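Local coordinates for hypothetical protein PH0435 (Pyrococcus horikoshii, PDB 2YV4) that is uncharacterised itself but, as a C-terminal Sua5 domain, probably belongs to an enzyme that makes threonylcarbamoyl-AMP for tRNA modification, at residues Glu26-Gly31 with Asn43-Phe48; Gly35-Glu40 with Phe48-Ser53. All coordinates share one frame; numbering follows the deposited sequence.

In the fold
Both interactions hang on strand 46-49, the outermost strand on one side of a five-stranded parallel sheet that carries helices on both faces. Interaction 1 ties the loop entering this strand to the last turn of helix 13-29; interaction 2 pairs its far end with strand 34-38. Their centres are about 15 Å apart, F48 belongs to both, and they meet directly: V36 N lies 2.9 Å from E46 O, a probable hydrogen bond, and F47 CE2 packs 3.2 Å from the carbonyl carbon of E40. Strands 34-38 and 46-49 follow each other without an intervening helix, and interaction 1 holds the loop before strand 46-49 while interaction 2 lies along its pairing with 34-38.

Interaction 1: residues Glu26-Gly31 with Asn43-Phe48; sequences ELKERG and NADEFF
The ammonium group of K28 donates a hydrogen bond to the backbone carbonyl of N43, with NZ 2.6 Å from O. The contact belongs to a three-layer alpha/beta/alpha fold: K28 sits in the last turn of helix 13-29, on one face of a parallel sheet, and N43 lies in the loop that leads into edge strand 46-49. The C=O...N angle of 176° places the nitrogen almost straight ahead of the carbonyl. A long, flexible side chain suits this position, because the backbones stay well apart: the closest alpha carbons, those of K28 and A44, are 8.2 Å from each other. CG of K28 stands opposite the carbonyl carbon (chi1 -81°), and from there the chain runs fully extended to the loop. N43 has a positive phi, a left-handed conformation that asparagine tolerates well.

D45 reaches back alongside the lysine, the two side chains running past each other in opposite directions. Its OD1 meets the methylene CE of K28 at 3.6 Å, whereas NZ remains 4.3 Å from OD1, too far for a salt bridge but near enough for the charges probably to attract. The other carboxylate oxygen, OD2, accepts the backbone N-H of V34, which fixes D45 at the start of the neighbouring strand. Replacing K28 with a methionine would probably leave the N43 carbonyl without this donor and D45 without its nearby positive charge.

The K28 side chain also packs on V34 of strand 34-38, and the helix itself ends soon afterwards in a Schellman motif at G31. The last methylene of the lysine stays close to the acceptor too, with K28 CE 3.2 Å from N43 O.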
loop_
_atom_site.group_PDB
_atom_site.type_symbol
_atom_site.label_atom_id
_atom_site.label_comp_id
_atom_site.label_asym_id
_atom_site.label_seq_id
_atom_site.Cartn_x
_atom_site.Cartn_y
_atom_site.Cartn_z
ATOM N N GLU A 26 3.848 -5.052 -12.871
ATOM C CA GLU A 26 5.179 -4.561 -13.200
ATOM C C GLU A 26 6.228 -5.075 -12.223
ATOM O O GLU A 26 7.281 -5.567 -12.631
ATOM C CB GLU A 26 5.193 -3.033 -13.207
ATOM C CG GLU A 26 4.653 -2.406 -14.485
ATOM C CD GLU A 26 4.413 -0.911 -14.341
ATOM O OE1 GLU A 26 5.134 -0.266 -13.548
ATOM O OE2 GLU A 26 3.509 -0.378 -15.022
ATOM N N LEU A 27 5.942 -4.963 -10.932
ATOM C CA LEU A 27 6.879 -5.423 -9.922
ATOM C C LEU A 27 7.097 -6.935 -10.021
ATOM O O LEU A 27 8.229 -7.409 -9.936
ATOM C CB LEU A 27 6.373 -5.029 -8.530
ATOM C CG LEU A 27 6.296 -3.508 -8.337
ATOM C CD1 LEU A 27 5.678 -3.164 -6.991
ATOM C CD2 LEU A 27 7.698 -2.917 -8.452
ATOM N N LYS A 28 6.018 -7.688 -10.214
ATOM C CA LYS A 28 6.134 -9.140 -10.326
ATOM C C LYS A 28 7.020 -9.523 -11.506
ATOM O O LYS A 28 7.923 -10.347 -11.371
ATOM C CB LYS A 28 4.762 -9.790 -10.503
ATOM C CG LYS A 28 3.970 -9.995 -9.222
ATOM C CD LYS A 28 2.719 -10.795 -9.526
ATOM C CE LYS A 28 1.898 -11.096 -8.291
ATOM N NZ LYS A 28 0.662 -11.853 -8.655
ATOM N N GLU A 29 6.763 -8.919 -12.661
ATOM C CA GLU A 29 7.543 -9.215 -13.857
ATOM C C GLU A 29 9.025 -8.922 -13.645
ATOM O O GLU A 29 9.878 -9.488 -14.327
ATOM C CB GLU A 29 7.015 -8.416 -15.050
ATOM C CG GLU A 29 7.696 -8.753 -16.371
ATOM C CD GLU A 29 7.573 -10.226 -16.743
ATOM O OE1 GLU A 29 6.432 -10.714 -16.905
ATOM O OE2 GLU A 29 8.619 -10.895 -16.876
ATOM N N ARG A 30 9.326 -8.041 -12.695
ATOM C CA ARG A 30 10.709 -7.684 -12.387
ATOM C C ARG A 30 11.308 -8.608 -11.330
ATOM O O ARG A 30 12.504 -8.531 -11.038
ATOM C CB ARG A 30 10.793 -6.235 -11.904
ATOM C CG ARG A 30 10.617 -5.196 -13.000
ATOM C CD ARG A 30 10.426 -3.811 -12.406
ATOM N NE ARG A 30 11.497 -3.452 -11.479
ATOM C CZ ARG A 30 11.465 -2.392 -10.677
ATOM N NH1 ARG A 30 10.416 -1.582 -10.686
ATOM N NH2 ARG A 30 12.483 -2.145 -9.863
ATOM N N GLY A 31 10.476 -9.476 -10.755
ATOM C CA GLY A 31 10.962 -10.409 -9.754
ATOM C C GLY A 31 10.809 -9.983 -8.305
ATOM O O GLY A 31 11.269 -10.679 -7.400
ATOM N N ASN A 43 -4.170 -8.828 -6.689
ATOM C CA ASN A 43 -3.346 -9.995 -6.976
ATOM C C ASN A 43 -1.875 -9.890 -6.590
ATOM O O ASN A 43 -1.013 -10.486 -7.244
ATOM C CB ASN A 43 -3.448 -10.371 -8.450
ATOM C CG ASN A 43 -4.045 -11.735 -8.644
ATOM O OD1 ASN A 43 -3.515 -12.730 -8.149
ATOM N ND2 ASN A 43 -5.167 -11.798 -9.355
ATOM N N ALA A 44 -1.584 -9.130 -5.540
ATOM C CA ALA A 44 -0.207 -9.012 -5.085
ATOM C C ALA A 44 0.155 -10.362 -4.467
ATOM O O ALA A 44 -0.693 -11.251 -4.382
ATOM C CB ALA A 44 -0.088 -7.912 -4.050
ATOM N N ASP A 45 1.406 -10.521 -4.045
ATOM C CA ASP A 45 1.845 -11.772 -3.421
ATOM C C ASP A 45 1.370 -11.831 -1.971
ATOM O O ASP A 45 1.232 -12.909 -1.397
ATOM C CB ASP A 45 3.371 -11.878 -3.428
ATOM C CG ASP A 45 3.944 -11.940 -4.820
ATOM O OD1 ASP A 45 3.550 -12.847 -5.586
ATOM O OD2 ASP A 45 4.785 -11.084 -5.148
ATOM N N GLU A 46 1.131 -10.662 -1.386
ATOM C CA GLU A 46 0.695 -10.573 0.005
ATOM C C GLU A 46 -0.327 -9.460 0.158
ATOM O O GLU A 46 -0.254 -8.441 -0.528
ATOM C CB GLU A 46 1.891 -10.270 0.911
ATOM C CG GLU A 46 3.026 -11.292 0.856
ATOM C CD GLU A 46 2.720 -12.544 1.651
ATOM O OE1 GLU A 46 1.763 -12.523 2.455
ATOM O OE2 GLU A 46 3.445 -13.545 1.484
ATOM N N PHE A 47 -1.277 -9.644 1.067
ATOM C CA PHE A 47 -2.290 -8.623 1.282
ATOM C C PHE A 47 -2.637 -8.445 2.755
ATOM O O PHE A 47 -2.652 -9.406 3.523
ATOM C CB PHE A 47 -3.562 -8.953 0.489
ATOM C CG PHE A 47 -4.724 -8.044 0.804
ATOM C CD1 PHE A 47 -5.770 -8.482 1.607
ATOM C CD2 PHE A 47 -4.737 -6.726 0.353
ATOM C CE1 PHE A 47 -6.813 -7.622 1.959
ATOM C CE2 PHE A 47 -5.771 -5.861 0.699
ATOM C CZ PHE A 47 -6.809 -6.307 1.501
ATOM N N PHE A 48 -2.896 -7.203 3.141
ATOM C CA PHE A 48 -3.285 -6.884 4.511
ATOM C C PHE A 48 -4.248 -5.711 4.378
ATOM O O PHE A 48 -3.946 -4.731 3.695
ATOM C CB PHE A 48 -2.072 -6.477 5.349
ATOM C CG PHE A 48 -2.312 -6.528 6.844
ATOM C CD1 PHE A 48 -1.779 -7.562 7.611
ATOM C CD2 PHE A 48 -3.055 -5.538 7.479
ATOM C CE1 PHE A 48 -1.979 -7.608 8.995
ATOM C CE2 PHE A 48 -3.263 -5.573 8.862
ATOM C CZ PHE A 48 -2.722 -6.609 9.621
#

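Interaction 2: residues Gly35-Glu40 with Phe48-Ser53; sequences GVIGSE and FFLGSS
The end of strand 34-38 and residues 48-49 run parallel as neighbouring strands, with I37 bridged to F48 and G38 to F49, at the edge of the sheet in this alpha/beta/alpha fold. F48 straddles I37: its N-H goes to V36 O at 3.1 Å, and its carbonyl accepts the G38 N-H at 3.3 Å, a more bent bond (137° at the hydrogen). G38 in turn brackets F49, since its O also receives L50 N at 3.0 Å, an N-H...O angle of 168° that extends the pairing past the end of strand 46-49.

I37 points to the face covered by helix 54-70, where it touches A64 and L65. The I37 and L50 side chains cross at about a right angle, I37 CG2, anti to the backbone N, meeting L50 CD1 at 3.9 Å. L50 CB also lies 3.6 Å from G38 CA, close against a residue with no side chain.

On the other side of the strand, the F49 ring folds back toward G38 and S39. Within 48-53 the chain's own turn covers one face of this ring, G51 N sitting over its centre. S39 CA lies at the ring edge, near its plane, while S39 OG is held by E79. The closest approach to the ring is oblique, neither face nor edge: G38 O lies 3.3 Å from F49 CD1.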
loop_
_atom_site.group_PDB
_atom_site.type_symbol
_atom_site.label_atom_id
_atom_site.label_comp_id
_atom_site.label_asym_id
_atom_site.label_seq_id
_atom_site.Cartn_x
_atom_site.Cartn_y
_atom_site.Cartn_z
ATOM N N GLY A 35 3.629 -6.674 -1.885
ATOM C CA GLY A 35 2.521 -6.726 -0.952
ATOM C C GLY A 35 1.680 -5.472 -1.076
ATOM O O GLY A 35 2.181 -4.399 -1.409
ATOM N N VAL A 36 0.386 -5.611 -0.836
ATOM C CA VAL A 36 -0.504 -4.475 -0.904
ATOM C C VAL A 36 -1.222 -4.303 0.421
ATOM O O VAL A 36 -1.720 -5.269 1.003
ATOM C CB VAL A 36 -1.569 -4.648 -2.007
ATOM C CG1 VAL A 36 -2.717 -3.643 -1.793
ATOM C CG2 VAL A 36 -0.935 -4.445 -3.379
ATOM N N ILE A 37 -1.235 -3.074 0.911
ATOM C CA ILE A 37 -1.962 -2.750 2.125
ATOM C C ILE A 37 -3.041 -1.834 1.558
ATOM O O ILE A 37 -2.766 -0.685 1.208
ATOM C CB ILE A 37 -1.107 -1.967 3.140
ATOM C CG1 ILE A 37 0.121 -2.788 3.542
ATOM C CG2 ILE A 37 -1.939 -1.654 4.378
ATOM C CD1 ILE A 37 1.032 -2.068 4.532
ATOM N N GLY A 38 -4.258 -2.357 1.426
ATOM C CA GLY A 38 -5.332 -1.559 0.866
ATOM C C GLY A 38 -6.705 -2.169 1.065
ATOM O O GLY A 38 -6.943 -2.861 2.055
ATOM N N SER A 39 -7.607 -1.917 0.120
ATOM C CA SER A 39 -8.974 -2.427 0.194
ATOM C C SER A 39 -9.112 -3.809 -0.452
ATOM O O SER A 39 -10.097 -4.515 -0.216
ATOM C CB SER A 39 -9.936 -1.438 -0.470
ATOM O OG SER A 39 -9.576 -1.209 -1.821
ATOM N N GLU A 40 -8.131 -4.176 -1.275
ATOM C CA GLU A 40 -8.098 -5.480 -1.941
ATOM C C GLU A 40 -6.666 -5.795 -2.383
ATOM O O GLU A 40 -5.810 -4.916 -2.391
ATOM C CB GLU A 40 -9.055 -5.522 -3.136
ATOM C CG GLU A 40 -8.814 -4.467 -4.191
ATOM C CD GLU A 40 -9.810 -4.569 -5.328
ATOM O OE1 GLU A 40 -9.825 -5.615 -6.008
ATOM O OE2 GLU A 40 -10.583 -3.610 -5.538
ATOM N N PHE A 48 -2.896 -7.203 3.141
ATOM C CA PHE A 48 -3.285 -6.884 4.511
ATOM C C PHE A 48 -4.248 -5.711 4.378
ATOM O O PHE A 48 -3.946 -4.731 3.695
ATOM C CB PHE A 48 -2.072 -6.477 5.349
ATOM C CG PHE A 48 -2.312 -6.528 6.844
ATOM C CD1 PHE A 48 -1.779 -7.562 7.611
ATOM C CD2 PHE A 48 -3.055 -5.538 7.479
ATOM C CE1 PHE A 48 -1.979 -7.608 8.995
ATOM C CE2 PHE A 48 -3.263 -5.573 8.862
ATOM C CZ PHE A 48 -2.722 -6.609 9.621
ATOM N N PHE A 49 -5.409 -5.822 5.011
ATOM C CA PHE A 49 -6.421 -4.777 4.947
ATOM C C PHE A 49 -5.985 -3.461 5.596
ATOM O O PHE A 49 -5.548 -3.434 6.749
ATOM C CB PHE A 49 -7.718 -5.279 5.593
ATOM C CG PHE A 49 -8.842 -4.290 5.537
ATOM C CD1 PHE A 49 -9.198 -3.695 4.333
ATOM C CD2 PHE A 49 -9.559 -3.965 6.686
ATOM C CE1 PHE A 49 -10.256 -2.787 4.273
ATOM C CE2 PHE A 49 -10.617 -3.060 6.635
ATOM C CZ PHE A 49 -10.965 -2.472 5.428
ATOM N N LEU A 50 -6.123 -2.367 4.852
ATOM C CA LEU A 50 -5.728 -1.049 5.342
ATOM C C LEU A 50 -6.690 -0.480 6.372
ATOM O O LEU A 50 -6.274 0.140 7.353
ATOM C CB LEU A 50 -5.628 -0.060 4.174
ATOM C CG LEU A 50 -5.400 1.420 4.508
ATOM C CD1 LEU A 50 -3.970 1.633 5.012
ATOM C CD2 LEU A 50 -5.642 2.262 3.268
ATOM N N GLY A 51 -7.978 -0.691 6.134
ATOM C CA GLY A 51 -8.996 -0.155 7.017
ATOM C C GLY A 51 -9.831 0.772 6.154
ATOM O O GLY A 51 -9.351 1.242 5.124
ATOM N N SER A 52 -11.069 1.039 6.558
ATOM C CA SER A 52 -11.946 1.901 5.777
ATOM C C SER A 52 -12.177 3.279 6.395
ATOM O O SER A 52 -13.017 4.042 5.925
ATOM C CB SER A 52 -13.290 1.201 5.554
ATOM O OG SER A 52 -13.845 0.768 6.784
ATOM N N SER A 53 -11.429 3.602 7.443
ATOM C CA SER A 53 -11.569 4.897 8.098
ATOM C C SER A 53 -10.202 5.434 8.483
ATOM O O SER A 53 -9.235 4.675 8.587
ATOM C CB SER A 53 -12.417 4.764 9.361
ATOM O OG SER A 53 -11.668 4.140 10.388
#